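Local coordinates for Galactose/lactose metabolism regulatory protein GAL80 (Saccharomyces cerevisiae, PDB 3BTV) that represses the yeast galactose and lactose metabolic genes by binding the activator GAL4 and blocking its transcriptional activation when no inducing sugar is present, at residues 220-223 and 228-231; 76-81 and 85-90; 359-362 and 366-369; 119-124 and 377-382. The protein carries 1 engineered substitution. One frame throughout, in Å; residues are numbered along the deposited sequence.

Interaction 1. Residues 220-223 and 228-231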
loop_
_atom_site.group_PDB
_atom_site.type_symbol
_atom_site.label_atom_id
_atom_site.label_comp_id
_atom_site.label_asym_id
_atom_site.label_seq_id
_atom_site.Cartn_x
_atom_site.Cartn_y
_atom_site.Cartn_z
ATOM N N ILE B 220 -0.079 11.705 12.828
ATOM C CA ILE B 220 -0.081 10.799 13.994
ATOM C C ILE B 220 0.869 9.639 13.763
ATOM O O ILE B 220 1.470 9.121 14.707
ATOM C CB ILE B 220 -1.493 10.261 14.402
ATOM C CG1 ILE B 220 -2.074 9.378 13.307
ATOM C CG2 ILE B 220 -2.456 11.402 14.752
ATOM C CD1 ILE B 220 -3.414 8.766 13.696
ATOM N N LEU B 221 1.024 9.225 12.509
ATOM C CA LEU B 221 1.955 8.131 12.243
ATOM C C LEU B 221 3.352 8.534 12.683
ATOM O O LEU B 221 4.035 7.788 13.381
ATOM C CB LEU B 221 1.985 7.735 10.762
ATOM C CG LEU B 221 2.935 6.553 10.550
ATOM C CD1 LEU B 221 2.363 5.269 11.225
ATOM C CD2 LEU B 221 3.209 6.321 9.083
ATOM N N GLN B 222 3.773 9.728 12.272
ATOM C CA GLN B 222 5.103 10.218 12.606
ATOM C C GLN B 222 5.232 10.450 14.091
ATOM O O GLN B 222 6.277 10.191 14.682
ATOM C CB GLN B 222 5.387 11.518 11.864
ATOM C CG GLN B 222 5.542 11.315 10.376
ATOM C CD GLN B 222 5.554 12.635 9.633
ATOM O OE1 GLN B 222 6.604 13.142 9.266
ATOM N NE2 GLN B 222 4.384 13.210 9.432
ATOM N N TYR B 223 4.152 10.924 14.693
ATOM C CA TYR B 223 4.133 11.149 16.132
ATOM C C TYR B 223 4.266 9.838 16.929
ATOM O O TYR B 223 5.019 9.770 17.902
ATOM C CB TYR B 223 2.867 11.916 16.528
ATOM C CG TYR B 223 2.837 12.331 17.989
ATOM C CD1 TYR B 223 3.772 13.231 18.497
ATOM C CD2 TYR B 223 1.882 11.821 18.855
ATOM C CE1 TYR B 223 3.747 13.613 19.821
ATOM C CE2 TYR B 223 1.844 12.205 20.187
ATOM C CZ TYR B 223 2.787 13.089 20.662
ATOM O OH TYR B 223 2.765 13.460 21.982
ATOM N N TYR B 228 10.334 11.316 11.420
ATOM C CA TYR B 228 9.911 11.948 10.175
ATOM C C TYR B 228 10.296 11.069 8.984
ATOM O O TYR B 228 10.990 10.065 9.133
ATOM C CB TYR B 228 10.544 13.342 10.008
ATOM C CG TYR B 228 10.137 14.308 11.098
ATOM C CD1 TYR B 228 11.058 14.769 12.027
ATOM C CD2 TYR B 228 8.821 14.731 11.217
ATOM C CE1 TYR B 228 10.679 15.643 13.038
ATOM C CE2 TYR B 228 8.436 15.600 12.216
ATOM C CZ TYR B 228 9.369 16.051 13.125
ATOM O OH TYR B 228 8.975 16.911 14.121
ATOM N N PHE B 229 9.850 11.466 7.797
ATOM C CA PHE B 229 10.158 10.708 6.588
ATOM C C PHE B 229 11.502 11.099 6.003
ATOM O O PHE B 229 11.922 12.235 6.132
ATOM C CB PHE B 229 9.068 10.900 5.539
ATOM C CG PHE B 229 7.833 10.121 5.823
ATOM C CD1 PHE B 229 6.824 10.666 6.596
ATOM C CD2 PHE B 229 7.691 8.830 5.346
ATOM C CE1 PHE B 229 5.685 9.936 6.876
ATOM C CE2 PHE B 229 6.541 8.089 5.623
ATOM C CZ PHE B 229 5.546 8.649 6.389
ATOM N N SER B 230 12.161 10.148 5.352
ATOM C CA SER B 230 13.412 10.409 4.658
ATOM C C SER B 230 13.096 10.672 3.188
ATOM O O SER B 230 13.465 11.706 2.630
ATOM C CB SER B 230 14.346 9.201 4.805
ATOM O OG SER B 230 15.299 9.151 3.766
ATOM N N ARG B 231 12.388 9.733 2.570
ATOM C CA ARG B 231 12.044 9.828 1.155
ATOM C C ARG B 231 10.569 9.509 0.959
ATOM O O ARG B 231 10.018 8.709 1.686
ATOM C CB ARG B 231 12.907 8.859 0.340
ATOM C CG ARG B 231 14.413 9.153 0.452
ATOM C CD ARG B 231 15.271 8.263 -0.446
ATOM N NE ARG B 231 15.217 8.677 -1.848
ATOM C CZ ARG B 231 16.172 8.438 -2.742
ATOM N NH1 ARG B 231 17.276 7.790 -2.383
ATOM N NH2 ARG B 231 16.030 8.856 -3.995
HETATM O O HOH W 1 8.299 14.005 7.263
#
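Q222 is the hub through which the end of helix 209-225 meets Y228 and F229, and its contacts fall into three kinds. The first is polar and indirect. A water gives a hydrogen to Q222 OE1 at 2.8 Å and accepts one from the backbone N of F229 at 3.0 Å, so a single molecule joins the amide to the start of strand 229-237. The other end of the amide, NE2, is bonded back to the carbonyl of I218 on the same helix, which, together with the water on OE1, limits how the amide can turn. The second kind sets oxygen against ring: OE1 lies at the edge of the Y228 ring, in its plane, 3.4 Å from CD2, with amide and ring planes 83° apart. The third is apolar. Q222 CG, anti to the carbonyl carbon (chi1 -69°), comes within 3.8 Å of F229 CE1, and the extended chain beyond it carries the amide on to Y228 and the water. L221 adds a looser touch, its CD2 4.3 Å from F229 CZ. F267 meets F229 edge-to-face. This is a tight helix-to-strand connection in the Gal80p C-terminal domain, where a helix packed on a mixed sheet passes through a short loop into one of its strands.

Interaction 2. Residues 76-81 and 85-90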
loop_
_atom_site.group_PDB
_atom_site.type_symbol
_atom_site.label_atom_id
_atom_site.label_comp_id
_atom_site.label_asym_id
_atom_site.label_seq_id
_atom_site.Cartn_x
_atom_site.Cartn_y
_atom_site.Cartn_z
ATOM N N THR B 76 -17.824 39.751 25.711
ATOM C CA THR B 76 -18.361 40.916 25.030
ATOM C C THR B 76 -18.152 40.752 23.531
ATOM O O THR B 76 -17.100 40.292 23.095
ATOM C CB THR B 76 -17.695 42.216 25.523
ATOM O OG1 THR B 76 -16.274 42.118 25.361
ATOM C CG2 THR B 76 -18.008 42.444 26.993
ATOM N N ALA B 77 -19.161 41.124 22.748
ATOM C CA ALA B 77 -19.115 40.962 21.296
ATOM C C ALA B 77 -18.480 42.163 20.598
ATOM O O ALA B 77 -19.102 43.220 20.471
ATOM C CB ALA B 77 -20.513 40.710 20.746
ATOM N N PHE B 78 -17.245 41.993 20.137
ATOM C CA PHE B 78 -16.519 43.079 19.482
ATOM C C PHE B 78 -17.022 43.327 18.065
ATOM O O PHE B 78 -17.404 42.390 17.362
ATOM C CB PHE B 78 -15.012 42.813 19.493
ATOM C CG PHE B 78 -14.395 42.916 20.860
ATOM C CD1 PHE B 78 -14.684 41.977 21.840
ATOM C CD2 PHE B 78 -13.534 43.957 21.169
ATOM C CE1 PHE B 78 -14.124 42.073 23.101
ATOM C CE2 PHE B 78 -12.971 44.058 22.430
ATOM C CZ PHE B 78 -13.266 43.116 23.397
ATOM N N PRO B 79 -17.022 44.604 17.648
ATOM C CA PRO B 79 -17.582 45.064 16.375
ATOM C C PRO B 79 -16.638 44.808 15.213
ATOM O O PRO B 79 -17.075 44.400 14.135
ATOM C CB PRO B 79 -17.720 46.585 16.577
ATOM C CG PRO B 79 -17.327 46.857 18.014
ATOM C CD PRO B 79 -16.465 45.720 18.426
ATOM N N THR B 80 -15.354 45.061 15.436
ATOM C CA THR B 80 -14.352 44.928 14.388
ATOM C C THR B 80 -13.292 43.916 14.790
ATOM O O THR B 80 -13.130 43.610 15.973
ATOM C CB THR B 80 -13.651 46.272 14.118
ATOM O OG1 THR B 80 -12.921 46.674 15.284
ATOM C CG2 THR B 80 -14.671 47.342 13.780
ATOM N N LEU B 81 -12.570 43.398 13.807
ATOM C CA LEU B 81 -11.459 42.506 14.096
ATOM C C LEU B 81 -10.411 43.290 14.877
ATOM O O LEU B 81 -9.748 42.758 15.767
ATOM C CB LEU B 81 -10.859 41.954 12.802
ATOM C CG LEU B 81 -9.769 40.886 12.946
ATOM C CD1 LEU B 81 -10.293 39.674 13.702
ATOM C CD2 LEU B 81 -9.215 40.476 11.581
ATOM N N ALA B 85 -8.941 42.145 18.382
ATOM C CA ALA B 85 -7.530 41.782 18.503
ATOM C C ALA B 85 -6.753 42.698 19.446
ATOM O O ALA B 85 -5.763 42.279 20.051
ATOM C CB ALA B 85 -6.869 41.758 17.130
ATOM N N SER B 86 -7.200 43.946 19.558
ATOM C CA SER B 86 -6.526 44.933 20.387
ATOM C C SER B 86 -6.857 44.749 21.862
ATOM O O SER B 86 -6.023 45.007 22.729
ATOM C CB SER B 86 -6.902 46.347 19.941
ATOM O OG SER B 86 -6.519 46.568 18.595
ATOM N N SER B 87 -8.078 44.299 22.138
ATOM C CA SER B 87 -8.540 44.126 23.511
ATOM C C SER B 87 -7.477 43.482 24.391
ATOM O O SER B 87 -6.696 42.655 23.929
ATOM C CB SER B 87 -9.824 43.293 23.550
ATOM O OG SER B 87 -10.263 43.089 24.886
ATOM N N SER B 88 -7.452 43.869 25.660
ATOM C CA SER B 88 -6.508 43.302 26.611
ATOM C C SER B 88 -7.213 42.342 27.558
ATOM O O SER B 88 -6.605 41.818 28.491
ATOM C CB SER B 88 -5.812 44.409 27.397
ATOM O OG SER B 88 -6.748 45.374 27.848
ATOM N N THR B 89 -8.499 42.111 27.313
ATOM C CA THR B 89 -9.268 41.160 28.106
ATOM C C THR B 89 -9.035 39.739 27.614
ATOM O O THR B 89 -9.641 38.795 28.119
ATOM C CB THR B 89 -10.775 41.466 28.047
ATOM O OG1 THR B 89 -11.228 41.388 26.690
ATOM C CG2 THR B 89 -11.059 42.859 28.592
ATOM N N ILE B 90 -8.145 39.594 26.635
ATOM C CA ILE B 90 -7.922 38.314 25.966
ATOM C C ILE B 90 -6.523 37.746 26.194
ATOM O O ILE B 90 -5.520 38.428 25.983
ATOM C CB ILE B 90 -8.130 38.431 24.444
ATOM C CG1 ILE B 90 -9.503 39.021 24.126
ATOM C CG2 ILE B 90 -7.964 37.068 23.784
ATOM C CD1 ILE B 90 -9.688 39.365 22.658
#
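F78 and S87 meet at the far end of the phenyl ring, where CZ lies 3.4 Å from S87 OG and CE2 is equally near S87 CB. The serine comes at the ring obliquely, with both its methylene and its oxygen against the same end. OG stands anti to the backbone N of S87 (chi1 178°), a setting that also carries it to T89 OG1, 2.7 Å away, in a hydrogen bond in which either hydroxyl may be the donor. T89 OG1 itself approaches F78 CZ only to 4.2 Å. The pieces belong to one side of the Rossmann domain: strand 76-78 is one of the two edge strands of the parallel sheet, next to 50-56, and the chain passes from it through helix 81-86 toward strand 92-95. Within that helix A85 N donates to L81 O at 2.8 Å, a nearly straight bond with an N-H...O angle of 164°, and A85 CB also sits 3.3 Å from that oxygen. T80 occupies the N-cap position, and S87 is the first residue to leave helical geometry, so the short helix delivers the serine to the phenyl ring. Farther out, A54 of strand 50-56 touches F78, while L109 of helix 102-112 packs on both L81 and A85.

Interaction 3. Residues 359-362 and 366-369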
loop_
_atom_site.group_PDB
_atom_site.type_symbol
_atom_site.label_atom_id
_atom_site.label_comp_id
_atom_site.label_asym_id
_atom_site.label_seq_id
_atom_site.Cartn_x
_atom_site.Cartn_y
_atom_site.Cartn_z
ATOM N N ARG B 359 -15.286 2.060 25.000
ATOM C CA ARG B 359 -16.643 2.128 24.484
ATOM C C ARG B 359 -17.290 3.429 24.933
ATOM O O ARG B 359 -17.092 3.878 26.067
ATOM C CB ARG B 359 -17.442 0.929 24.987
ATOM C CG ARG B 359 -16.538 -0.192 25.467
ATOM C CD ARG B 359 -17.154 -1.561 25.287
ATOM N NE ARG B 359 -16.150 -2.603 25.476
ATOM C CZ ARG B 359 -16.402 -3.906 25.448
ATOM N NH1 ARG B 359 -17.635 -4.347 25.238
ATOM N NH2 ARG B 359 -15.418 -4.771 25.633
ATOM N N ASN B 360 -18.048 4.040 24.032
ATOM C CA ASN B 360 -18.706 5.313 24.319
ATOM C C ASN B 360 -17.736 6.488 24.422
ATOM O O ASN B 360 -18.047 7.502 25.050
ATOM C CB ASN B 360 -19.547 5.220 25.599
ATOM C CG ASN B 360 -20.769 4.336 25.434
ATOM O OD1 ASN B 360 -21.337 4.234 24.345
ATOM N ND2 ASN B 360 -21.183 3.694 26.523
ATOM N N TYR B 361 -16.559 6.357 23.819
ATOM C CA TYR B 361 -15.652 7.497 23.751
ATOM C C TYR B 361 -15.991 8.330 22.532
ATOM O O TYR B 361 -16.060 7.820 21.415
ATOM C CB TYR B 361 -14.182 7.067 23.716
ATOM C CG TYR B 361 -13.203 8.225 23.652
ATOM C CD1 TYR B 361 -13.025 9.087 24.729
ATOM C CD2 TYR B 361 -12.451 8.449 22.513
ATOM C CE1 TYR B 361 -12.116 10.142 24.656
ATOM C CE2 TYR B 361 -11.547 9.490 22.438
ATOM C CZ TYR B 361 -11.376 10.323 23.499
ATOM O OH TYR B 361 -10.472 11.351 23.383
ATOM N N ASN B 362 -16.226 9.615 22.760
ATOM C CA ASN B 362 -16.474 10.537 21.673
ATOM C C ASN B 362 -15.153 11.150 21.247
ATOM O O ASN B 362 -14.677 12.099 21.867
ATOM C CB ASN B 362 -17.442 11.621 22.135
ATOM C CG ASN B 362 -17.988 12.438 20.993
ATOM O OD1 ASN B 362 -17.428 12.456 19.891
ATOM N ND2 ASN B 362 -19.091 13.125 21.246
ATOM N N GLY B 366 -13.773 14.422 22.575
ATOM C CA GLY B 366 -12.753 13.906 23.465
ATOM C C GLY B 366 -11.367 14.403 23.094
ATOM O O GLY B 366 -10.651 14.960 23.925
ATOM N N ASN B 367 -10.980 14.210 21.840
ATOM C CA ASN B 367 -9.630 14.566 21.441
ATOM C C ASN B 367 -9.365 16.052 21.614
ATOM O O ASN B 367 -8.331 16.440 22.160
ATOM C CB ASN B 367 -9.331 14.091 20.023
ATOM C CG ASN B 367 -9.326 12.581 19.924
ATOM O OD1 ASN B 367 -9.404 11.901 20.938
ATOM N ND2 ASN B 367 -9.225 12.051 18.705
ATOM N N ILE B 368 -10.305 16.883 21.170
ATOM C CA ILE B 368 -10.158 18.325 21.354
ATOM C C ILE B 368 -10.151 18.675 22.840
ATOM O O ILE B 368 -9.461 19.599 23.269
ATOM C CB ILE B 368 -11.267 19.140 20.641
ATOM C CG1 ILE B 368 -10.961 19.285 19.146
ATOM C CG2 ILE B 368 -11.366 20.522 21.246
ATOM C CD1 ILE B 368 -11.168 18.015 18.355
ATOM N N HIS B 369 -10.910 17.923 23.628
ATOM C CA HIS B 369 -10.980 18.192 25.057
ATOM C C HIS B 369 -9.612 17.978 25.680
ATOM O O HIS B 369 -9.146 18.783 26.487
ATOM C CB HIS B 369 -11.997 17.273 25.733
ATOM C CG HIS B 369 -12.162 17.539 27.198
ATOM N ND1 HIS B 369 -11.501 16.815 28.167
ATOM C CD2 HIS B 369 -12.901 18.463 27.857
ATOM C CE1 HIS B 369 -11.833 17.276 29.361
ATOM N NE2 HIS B 369 -12.679 18.276 29.200
#
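A tyrosine-to-asparagine hydrogen bond and a helix-start backbone bond join Y361 and N362, in the loop after strand 352-356, to G366 and N367 in the first turns of helix 363-380. Y361 OH donates to N367 OD1 at 2.7 Å. The amide oxygen lies at the edge of the tyrosine ring, in its plane, and the hydroxyl sits tilted 19° from the carbonyl plane; ring and amide are themselves turned 42° apart. With CG anti to the backbone N (chi1 -180°), the ring is carried to the start of the helix, bringing OH within 3.2 Å of G366 C and CZ within 3.8 Å of G366 CA. A side chain on G366 would point into this ring, and the bare backbone lets the tyrosine lie so close. N362 holds the N-cap position, and its carbonyl oxygen accepts from G366 N at 2.6 Å, closing the opening turn of the helix. A phenylalanine in place of Y361 would keep the ring beside G366 but would probably leave N367 OD1 without its hydroxyl partner and the asparagine amide freer to turn. Beyond the pair, P159 of helix 159-169 touches both Y361 and N367, while Q154, S158 and E316 also pack against the asparagine.

Interaction 4. Residues 119-124 and 377-382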
loop_
_atom_site.group_PDB
_atom_site.type_symbol
_atom_site.label_atom_id
_atom_site.label_comp_id
_atom_site.label_asym_id
_atom_site.label_seq_id
_atom_site.Cartn_x
_atom_site.Cartn_y
_atom_site.Cartn_z
ATOM N N LEU B 119 -1.870 38.954 25.614
ATOM C CA LEU B 119 -1.950 37.827 24.690
ATOM C C LEU B 119 -0.779 36.873 24.880
ATOM O O LEU B 119 0.383 37.268 24.785
ATOM C CB LEU B 119 -2.014 38.293 23.232
ATOM C CG LEU B 119 -2.368 37.166 22.252
ATOM C CD1 LEU B 119 -3.807 36.708 22.443
ATOM C CD2 LEU B 119 -2.128 37.579 20.812
ATOM N N LYS B 120 -1.097 35.612 25.146
ATOM C CA LYS B 120 -0.076 34.600 25.384
ATOM C C LYS B 120 -0.193 33.447 24.398
ATOM O O LYS B 120 0.785 32.749 24.128
ATOM C CB LYS B 120 -0.197 34.057 26.810
ATOM C CG LYS B 120 -0.058 35.108 27.896
ATOM C CD LYS B 120 1.351 35.674 27.948
ATOM C CE LYS B 120 1.481 36.746 29.025
ATOM N NZ LYS B 120 0.705 37.976 28.701
ATOM N N TYR B 121 -1.392 33.245 23.862
ATOM C CA TYR B 121 -1.652 32.063 23.059
ATOM C C TYR B 121 -2.433 32.324 21.788
ATOM O O TYR B 121 -3.390 33.099 21.780
ATOM C CB TYR B 121 -2.402 31.024 23.890
ATOM C CG TYR B 121 -1.678 30.600 25.142
ATOM C CD1 TYR B 121 -2.079 31.061 26.391
ATOM C CD2 TYR B 121 -0.589 29.742 25.078
ATOM C CE1 TYR B 121 -1.416 30.673 27.543
ATOM C CE2 TYR B 121 0.081 29.349 26.222
ATOM C CZ TYR B 121 -0.335 29.818 27.451
ATOM O OH TYR B 121 0.334 29.426 28.587
ATOM N N LEU B 122 -2.022 31.650 20.720
ATOM C CA LEU B 122 -2.788 31.638 19.481
ATOM C C LEU B 122 -3.085 30.203 19.072
ATOM O O LEU B 122 -2.173 29.400 18.856
ATOM C CB LEU B 122 -2.052 32.363 18.357
ATOM C CG LEU B 122 -2.766 32.273 17.005
ATOM C CD1 LEU B 122 -4.130 32.973 17.075
ATOM C CD2 LEU B 122 -1.903 32.868 15.895
ATOM N N PHE B 123 -4.368 29.888 18.967
ATOM C CA PHE B 123 -4.820 28.531 18.696
ATOM C C PHE B 123 -5.492 28.516 17.326
ATOM O O PHE B 123 -6.495 29.203 17.119
ATOM C CB PHE B 123 -5.823 28.131 19.779
ATOM C CG PHE B 123 -6.209 26.676 19.767
ATOM C CD1 PHE B 123 -6.944 26.143 20.817
ATOM C CD2 PHE B 123 -5.850 25.847 18.724
ATOM C CE1 PHE B 123 -7.310 24.807 20.825
ATOM C CE2 PHE B 123 -6.210 24.506 18.728
ATOM C CZ PHE B 123 -6.943 23.988 19.774
ATOM N N VAL B 124 -4.936 27.746 16.390
ATOM C CA VAL B 124 -5.493 27.654 15.037
ATOM C C VAL B 124 -5.793 26.215 14.677
ATOM O O VAL B 124 -5.065 25.309 15.071
ATOM C CB VAL B 124 -4.540 28.270 13.973
ATOM C CG1 VAL B 124 -5.178 28.242 12.586
ATOM C CG2 VAL B 124 -4.176 29.714 14.351
ATOM N N ASP B 377 -2.666 22.495 31.681
ATOM C CA ASP B 377 -1.691 21.773 32.487
ATOM C C ASP B 377 -0.290 22.312 32.255
ATOM O O ASP B 377 0.521 22.381 33.176
ATOM C CB ASP B 377 -1.739 20.284 32.177
ATOM C CG ASP B 377 -2.962 19.618 32.759
ATOM O OD1 ASP B 377 -3.861 20.343 33.235
ATOM O OD2 ASP B 377 -3.024 18.373 32.744
ATOM N N PHE B 378 -0.005 22.672 31.013
ATOM C CA PHE B 378 1.223 23.377 30.699
ATOM C C PHE B 378 1.155 24.742 31.355
ATOM O O PHE B 378 2.100 25.190 32.003
ATOM C CB PHE B 378 1.366 23.538 29.186
ATOM C CG PHE B 378 2.353 24.603 28.766
ATOM C CD1 PHE B 378 3.720 24.420 28.944
ATOM C CD2 PHE B 378 1.914 25.774 28.164
ATOM C CE1 PHE B 378 4.629 25.397 28.548
ATOM C CE2 PHE B 378 2.820 26.754 27.763
ATOM C CZ PHE B 378 4.178 26.563 27.958
ATOM N N HIS B 379 0.011 25.391 31.188
ATOM C CA HIS B 379 -0.163 26.768 31.611
ATOM C C HIS B 379 -0.150 26.934 33.122
ATOM O O HIS B 379 0.296 27.953 33.630
ATOM C CB HIS B 379 -1.469 27.320 31.066
ATOM C CG HIS B 379 -1.774 28.701 31.542
ATOM N ND1 HIS B 379 -1.092 29.809 31.092
ATOM C CD2 HIS B 379 -2.687 29.155 32.434
ATOM C CE1 HIS B 379 -1.573 30.889 31.682
ATOM N NE2 HIS B 379 -2.544 30.519 32.499
ATOM N N PHE B 380 -0.652 25.932 33.832
ATOM C CA PHE B 380 -0.748 25.990 35.281
ATOM C C PHE B 380 0.259 25.051 35.926
ATOM O O PHE B 380 0.323 24.939 37.149
ATOM C CB PHE B 380 -2.158 25.620 35.737
ATOM C CG PHE B 380 -3.201 26.632 35.363
ATOM C CD1 PHE B 380 -4.285 26.272 34.586
ATOM C CD2 PHE B 380 -3.100 27.944 35.796
ATOM C CE1 PHE B 380 -5.245 27.196 34.247
ATOM C CE2 PHE B 380 -4.058 28.875 35.457
ATOM C CZ PHE B 380 -5.132 28.501 34.680
ATOM N N ASN B 381 1.037 24.370 35.094
ATOM C CA ASN B 381 2.065 23.470 35.591
ATOM C C ASN B 381 1.484 22.470 36.588
ATOM O O ASN B 381 1.941 22.384 37.726
ATOM C CB ASN B 381 3.186 24.279 36.245
ATOM C CG ASN B 381 4.517 23.568 36.202
ATOM O OD1 ASN B 381 4.580 22.348 36.036
ATOM N ND2 ASN B 381 5.595 24.328 36.351
ATOM N N THR B 382 0.473 21.723 36.155
ATOM C CA THR B 382 -0.211 20.766 37.023
ATOM C C THR B 382 0.709 19.610 37.422
ATOM O O THR B 382 0.449 18.899 38.394
ATOM C CB THR B 382 -1.480 20.204 36.352
ATOM O OG1 THR B 382 -2.135 21.242 35.614
ATOM C CG2 THR B 382 -2.437 19.640 37.397
#
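The parallel sheet of the Rossmann domain meets the closing turn of helix 363-380 here, through Y121, which extends from strand 121-125 to F378 and H379. Its phenol is the bridge. Y121 OH and H379 ND1 are hydrogen-bonded at 2.9 Å, and either could be the donor, so the bond alone does not settle how the imidazole is protonated. Each meets the other at a ring edge, near the plane: ND1 by the tyrosine ring and OH by the imidazole. The two planes are nevertheless steeply inclined, 75° apart with centroids separated by 5.6 Å, an oblique pairing. H379 attains this position with CG anti to the backbone N (chi1 176°), which swings the ring off the helix toward the strand. F378 supplies the apolar part, its CE2 lying 3.7 Å from Y121 OH and 4.1 Å from Y121 CE2.

The helix ends immediately afterwards in a Schellman motif: N381 takes positive phi as the C-prime residue, T382 N bonds to D377 O at 3.1 Å, and N381 N makes a weak bond to F378 O. Thus the two residues that meet the tyrosine sit in the last turn before the chain breaks from helical geometry. Putting a leucine at Y121 would remove the phenol and is likely to leave H379 ND1 without this partner and a gap beside F378. Around the tyrosine, M92 of strand 92-95 and Q148 and I150 of strand 148-152 pack from neighbouring strands, F392 meets F378 edge-to-face, and I21 touches H379.

How the interactions relate
Two of the four contacts share a helix and two share a sheet, with interaction 4 common to both pairs. Interactions 3 and 4 use opposite ends of helix 363-380: one lies at its start, the other at its close, with centres about 21 Å apart and nearest atoms about 6 Å. Interaction 2 reaches the same parallel sheet as interaction 4 and touches it directly, I90 O lying 4.3 Å from L119 CD1. Interaction 1 stands apart, in the C-terminal domain; its centre is about 39 Å from that of interaction 2, on the opposite side of the chain's centre. In sequence, interactions 1 and 3 both fall inside the long loop closed by interaction 4, whereas interaction 2 precedes it.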